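Local coordinates for sugar fermentation stimulation protein homolog (Pyrococcus furiosus, PDB 4DA2) that probably binds DNA, joining an OB-fold domain to a nuclease-like PD-(D/E)xK domain that holds calcium ions, at residues A135-P146 and G176-Y187. The protein carries 1 engineered substitution. Numbering follows the deposited sequence.
Sequences AVLREGEYAMYP and GALPNVSKFKPY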
loop_
_atom_site.group_PDB
_atom_site.type_symbol
_atom_site.label_atom_id
_atom_site.label_comp_id
_atom_site.label_asym_id
_atom_site.label_seq_id
_atom_site.Cartn_x
_atom_site.Cartn_y
_atom_site.Cartn_z
ATOM N N ALA A 135 -2.473 -2.810 -2.298
ATOM C CA ALA A 135 -3.109 -3.719 -3.264
ATOM C C ALA A 135 -2.105 -4.676 -3.863
ATOM O O ALA A 135 -1.588 -4.463 -4.966
ATOM C CB ALA A 135 -3.829 -2.922 -4.369
ATOM N N VAL A 136 -1.787 -5.724 -3.118
ATOM C CA VAL A 136 -0.716 -6.634 -3.543
ATOM C C VAL A 136 -1.225 -8.067 -3.768
ATOM O O VAL A 136 -0.428 -9.034 -3.799
ATOM C CB VAL A 136 0.548 -6.563 -2.624
ATOM C CG1 VAL A 136 1.217 -5.164 -2.756
ATOM C CG2 VAL A 136 0.205 -6.871 -1.157
ATOM N N LEU A 137 -2.539 -8.198 -3.923
ATOM C CA LEU A 137 -3.145 -9.470 -4.310
ATOM C C LEU A 137 -3.279 -9.495 -5.831
ATOM O O LEU A 137 -3.847 -8.575 -6.421
ATOM C CB LEU A 137 -4.510 -9.643 -3.636
ATOM C CG LEU A 137 -5.284 -10.930 -3.971
ATOM C CD1 LEU A 137 -4.606 -12.186 -3.410
ATOM C CD2 LEU A 137 -6.737 -10.855 -3.543
ATOM N N ARG A 138 -2.718 -10.517 -6.470
ATOM C CA ARG A 138 -2.653 -10.553 -7.926
ATOM C C ARG A 138 -3.686 -11.479 -8.518
ATOM O O ARG A 138 -3.870 -12.600 -8.051
ATOM C CB ARG A 138 -1.274 -11.012 -8.392
ATOM C CG ARG A 138 -1.184 -11.319 -9.909
ATOM C CD ARG A 138 0.067 -12.109 -10.270
ATOM N NE ARG A 138 1.273 -11.461 -9.773
ATOM C CZ ARG A 138 1.875 -10.421 -10.349
ATOM N NH1 ARG A 138 1.384 -9.895 -11.467
ATOM N NH2 ARG A 138 2.962 -9.897 -9.794
ATOM N N GLU A 139 -4.349 -10.993 -9.552
ATOM C CA GLU A 139 -5.122 -11.850 -10.452
ATOM C C GLU A 139 -4.769 -11.438 -11.871
ATOM O O GLU A 139 -5.284 -10.446 -12.393
ATOM C CB GLU A 139 -6.623 -11.734 -10.220
ATOM C CG GLU A 139 -7.449 -12.641 -11.146
ATOM C CD GLU A 139 -8.904 -12.236 -11.215
ATOM O OE1 GLU A 139 -9.634 -12.446 -10.217
ATOM O OE2 GLU A 139 -9.313 -11.712 -12.277
ATOM N N GLY A 140 -3.861 -12.193 -12.487
ATOM C CA GLY A 140 -3.372 -11.867 -13.828
ATOM C C GLY A 140 -2.720 -10.499 -13.906
ATOM O O GLY A 140 -1.722 -10.238 -13.245
ATOM N N GLU A 141 -3.322 -9.602 -14.680
ATOM C CA GLU A 141 -2.778 -8.262 -14.839
ATOM C C GLU A 141 -3.291 -7.305 -13.764
ATOM O O GLU A 141 -2.920 -6.129 -13.764
ATOM C CB GLU A 141 -3.127 -7.721 -16.231
ATOM C CG GLU A 141 -2.122 -8.169 -17.326
ATOM C CD GLU A 141 -0.727 -7.591 -17.128
ATOM O OE1 GLU A 141 -0.621 -6.389 -16.815
ATOM O OE2 GLU A 141 0.267 -8.330 -17.289
ATOM N N TYR A 142 -4.162 -7.794 -12.881
ATOM C CA TYR A 142 -4.784 -6.932 -11.857
ATOM C C TYR A 142 -4.024 -6.995 -10.530
ATOM O O TYR A 142 -3.612 -8.075 -10.105
ATOM C CB TYR A 142 -6.245 -7.332 -11.578
ATOM C CG TYR A 142 -7.181 -7.098 -12.740
ATOM C CD1 TYR A 142 -7.929 -5.915 -12.833
ATOM C CD2 TYR A 142 -7.325 -8.055 -13.746
ATOM C CE1 TYR A 142 -8.798 -5.690 -13.923
ATOM C CE2 TYR A 142 -8.185 -7.848 -14.820
ATOM C CZ TYR A 142 -8.915 -6.660 -14.904
ATOM O OH TYR A 142 -9.754 -6.459 -15.980
ATOM N N ALA A 143 -3.831 -5.832 -9.907
ATOM C CA ALA A 143 -3.621 -5.751 -8.448
ATOM C C ALA A 143 -4.986 -5.589 -7.810
ATOM O O ALA A 143 -5.867 -4.899 -8.369
ATOM C CB ALA A 143 -2.760 -4.564 -8.115
ATOM N N MET A 144 -5.173 -6.201 -6.640
ATOM C CA MET A 144 -6.467 -6.186 -5.974
ATOM C C MET A 144 -6.417 -5.869 -4.498
ATOM O O MET A 144 -5.363 -6.062 -3.808
ATOM C CB MET A 144 -7.192 -7.514 -6.205
ATOM C CG MET A 144 -7.325 -7.839 -7.671
ATOM S SD MET A 144 -8.516 -9.181 -7.866
ATOM C CE MET A 144 -7.725 -10.529 -6.955
ATOM N N TYR A 145 -7.551 -5.345 -4.016
ATOM C CA TYR A 145 -7.758 -5.094 -2.596
ATOM C C TYR A 145 -9.198 -5.397 -2.242
ATOM O O TYR A 145 -10.100 -5.099 -3.035
ATOM C CB TYR A 145 -7.394 -3.639 -2.265
ATOM C CG TYR A 145 -7.918 -3.145 -0.937
ATOM C CD1 TYR A 145 -7.104 -3.165 0.219
ATOM C CD2 TYR A 145 -9.228 -2.688 -0.819
ATOM C CE1 TYR A 145 -7.590 -2.688 1.445
ATOM C CE2 TYR A 145 -9.736 -2.213 0.413
ATOM C CZ TYR A 145 -8.906 -2.209 1.523
ATOM O OH TYR A 145 -9.416 -1.753 2.710
ATOM N N PRO A 146 -9.439 -5.961 -1.039
ATOM C CA PRO A 146 -8.426 -6.405 -0.067
ATOM C C PRO A 146 -8.286 -7.911 -0.239
ATOM O O PRO A 146 -8.954 -8.473 -1.111
ATOM C CB PRO A 146 -9.092 -6.089 1.266
ATOM C CG PRO A 146 -10.530 -6.358 1.005
ATOM C CD PRO A 146 -10.786 -5.963 -0.443
ATOM N N GLY A 176 -0.556 -0.542 -5.923
ATOM C CA GLY A 176 -0.364 -1.843 -6.581
ATOM C C GLY A 176 1.122 -2.104 -6.638
ATOM O O GLY A 176 1.754 -2.061 -7.716
ATOM N N ALA A 177 1.695 -2.348 -5.458
ATOM C CA ALA A 177 3.132 -2.561 -5.299
ATOM C C ALA A 177 3.595 -3.969 -5.692
ATOM O O ALA A 177 4.398 -4.599 -4.969
ATOM C CB ALA A 177 3.573 -2.245 -3.854
ATOM N N LEU A 178 3.080 -4.452 -6.831
ATOM C CA LEU A 178 3.472 -5.730 -7.434
ATOM C C LEU A 178 4.083 -5.416 -8.782
ATOM O O LEU A 178 3.575 -4.548 -9.478
ATOM C CB LEU A 178 2.212 -6.565 -7.757
ATOM C CG LEU A 178 1.334 -7.157 -6.663
ATOM C CD1 LEU A 178 0.156 -7.828 -7.291
ATOM C CD2 LEU A 178 2.088 -8.136 -5.785
ATOM N N PRO A 179 5.132 -6.152 -9.182
ATOM C CA PRO A 179 5.580 -6.031 -10.570
ATOM C C PRO A 179 4.538 -6.676 -11.495
ATOM O O PRO A 179 3.690 -7.473 -11.047
ATOM C CB PRO A 179 6.888 -6.851 -10.591
ATOM C CG PRO A 179 6.668 -7.902 -9.505
ATOM C CD PRO A 179 5.894 -7.176 -8.430
ATOM N N ASN A 180 4.594 -6.302 -12.768
ATOM C CA ASN A 180 3.764 -6.886 -13.841
ATOM C C ASN A 180 2.258 -6.900 -13.577
ATOM O O ASN A 180 1.590 -7.916 -13.720
ATOM C CB ASN A 180 4.263 -8.291 -14.234
ATOM C CG ASN A 180 5.739 -8.300 -14.557
ATOM O OD1 ASN A 180 6.573 -8.382 -13.655
ATOM N ND2 ASN A 180 6.076 -8.155 -15.839
ATOM N N VAL A 181 1.733 -5.758 -13.172
ATOM C CA VAL A 181 0.303 -5.561 -13.161
ATOM C C VAL A 181 0.074 -4.253 -13.888
ATOM O O VAL A 181 0.940 -3.374 -13.864
ATOM C CB VAL A 181 -0.306 -5.495 -11.707
ATOM C CG1 VAL A 181 -0.372 -6.881 -11.056
ATOM C CG2 VAL A 181 0.433 -4.471 -10.834
ATOM N N SER A 182 -1.057 -4.147 -14.585
ATOM C CA SER A 182 -1.361 -2.945 -15.370
ATOM C C SER A 182 -2.721 -2.365 -15.025
ATOM O O SER A 182 -3.117 -1.296 -15.543
ATOM C CB SER A 182 -1.362 -3.284 -16.867
ATOM O OG SER A 182 -2.291 -4.333 -17.089
ATOM N N LYS A 183 -3.451 -3.089 -14.195
ATOM C CA LYS A 183 -4.829 -2.735 -13.809
ATOM C C LYS A 183 -5.078 -2.934 -12.322
ATOM O O LYS A 183 -4.274 -3.554 -11.646
ATOM C CB LYS A 183 -5.851 -3.569 -14.607
ATOM C CG LYS A 183 -5.758 -3.358 -16.116
ATOM C CD LYS A 183 -6.923 -4.020 -16.839
ATOM C CE LYS A 183 -6.666 -5.498 -17.061
ATOM N NZ LYS A 183 -5.802 -5.740 -18.244
ATOM N N PHE A 184 -6.168 -2.350 -11.831
ATOM C CA PHE A 184 -6.652 -2.572 -10.480
ATOM C C PHE A 184 -8.129 -2.930 -10.471
ATOM O O PHE A 184 -8.890 -2.323 -11.210
ATOM C CB PHE A 184 -6.428 -1.301 -9.586
ATOM C CG PHE A 184 -7.187 -1.373 -8.282
ATOM C CD1 PHE A 184 -6.629 -1.994 -7.160
ATOM C CD2 PHE A 184 -8.505 -0.921 -8.206
ATOM C CE1 PHE A 184 -7.392 -2.124 -5.974
ATOM C CE2 PHE A 184 -9.248 -1.021 -7.037
ATOM C CZ PHE A 184 -8.692 -1.637 -5.910
ATOM N N LYS A 185 -8.556 -3.874 -9.618
ATOM C CA LYS A 185 -9.973 -4.014 -9.260
ATOM C C LYS A 185 -10.137 -4.506 -7.827
ATOM O O LYS A 185 -9.224 -5.153 -7.310
ATOM C CB LYS A 185 -10.696 -4.963 -10.226
ATOM C CG LYS A 185 -10.209 -6.395 -10.145
ATOM C CD LYS A 185 -10.846 -7.217 -11.262
ATOM C CE LYS A 185 -10.370 -8.667 -11.181
ATOM N NZ LYS A 185 -11.029 -9.507 -12.243
ATOM N N PRO A 186 -11.282 -4.197 -7.186
ATOM C CA PRO A 186 -11.560 -4.798 -5.870
ATOM C C PRO A 186 -11.687 -6.320 -5.968
ATOM O O PRO A 186 -12.143 -6.856 -6.986
ATOM C CB PRO A 186 -12.890 -4.191 -5.446
ATOM C CG PRO A 186 -13.148 -3.017 -6.397
ATOM C CD PRO A 186 -12.375 -3.316 -7.648
ATOM N N TYR A 187 -11.191 -6.995 -4.940
ATOM C CA TYR A 187 -11.346 -8.434 -4.819
ATOM C C TYR A 187 -12.646 -8.628 -4.057
ATOM O O TYR A 187 -12.693 -8.599 -2.829
ATOM C CB TYR A 187 -10.141 -9.060 -4.126
ATOM C CG TYR A 187 -10.230 -10.571 -3.954
ATOM C CD1 TYR A 187 -10.595 -11.385 -5.021
ATOM C CD2 TYR A 187 -9.912 -11.171 -2.726
ATOM C CE1 TYR A 187 -10.666 -12.766 -4.877
ATOM C CE2 TYR A 187 -9.966 -12.575 -2.579
ATOM C CZ TYR A 187 -10.364 -13.338 -3.658
ATOM O OH TYR A 187 -10.427 -14.702 -3.533
#
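The ring of Tyr142 stands between two lysine chains of the neighbouring strand, a flat blade in a cleft lined with methylenes. Lys183 lies over one face, where its CE comes 3.3 Å from Tyr142 CZ; Lys185 crosses the opposite face at about a right angle, CD over the ring toward its rim. With CG set between the backbone N and the carbonyl carbon (chi1 66°) and the rest of the chain extended, Lys185 brings NZ over the ring in a cation-pi contact and on to Glu139, whose OE2 it meets at 2.8 Å in a salt bridge. The phenol OH is hydrogen-bonded to Glu230 OE2. With an alanine at Tyr142, the two lysine chains would probably face a gap and Glu230 would lose its hydroxyl partner. Beneath these side chains, strands 142-145 and 183-186 pair in parallel within the mixed sheet of the PD-(D/E)xK domain, Ala143 N donating to Lys183 O and Ala143 O accepting from Lys185 N. On the reverse face, the small Ala143 CB fits against Gly176 CA at 3.9 Å, a close fit of methyl against glycine. Leu178 fills the hollow beside Val136 and Arg138, its CD2 3.3 Å from Val136 O and CD1 over one face of the guanidinium. The guanidinium turns its edge to the loop at Pro179 and Asn180: Arg138 NH2 donates a hydrogen bond to Pro179 O (2.8 Å) and NH1 one to Asn180 O, while Asp72 forms a salt bridge with NH2. At the far end, Leu137 CD2 sits over one face of the Tyr187 ring, 3.3 Å from CD2 of that tyrosine, and Met144 CE approaches the same ring obliquely.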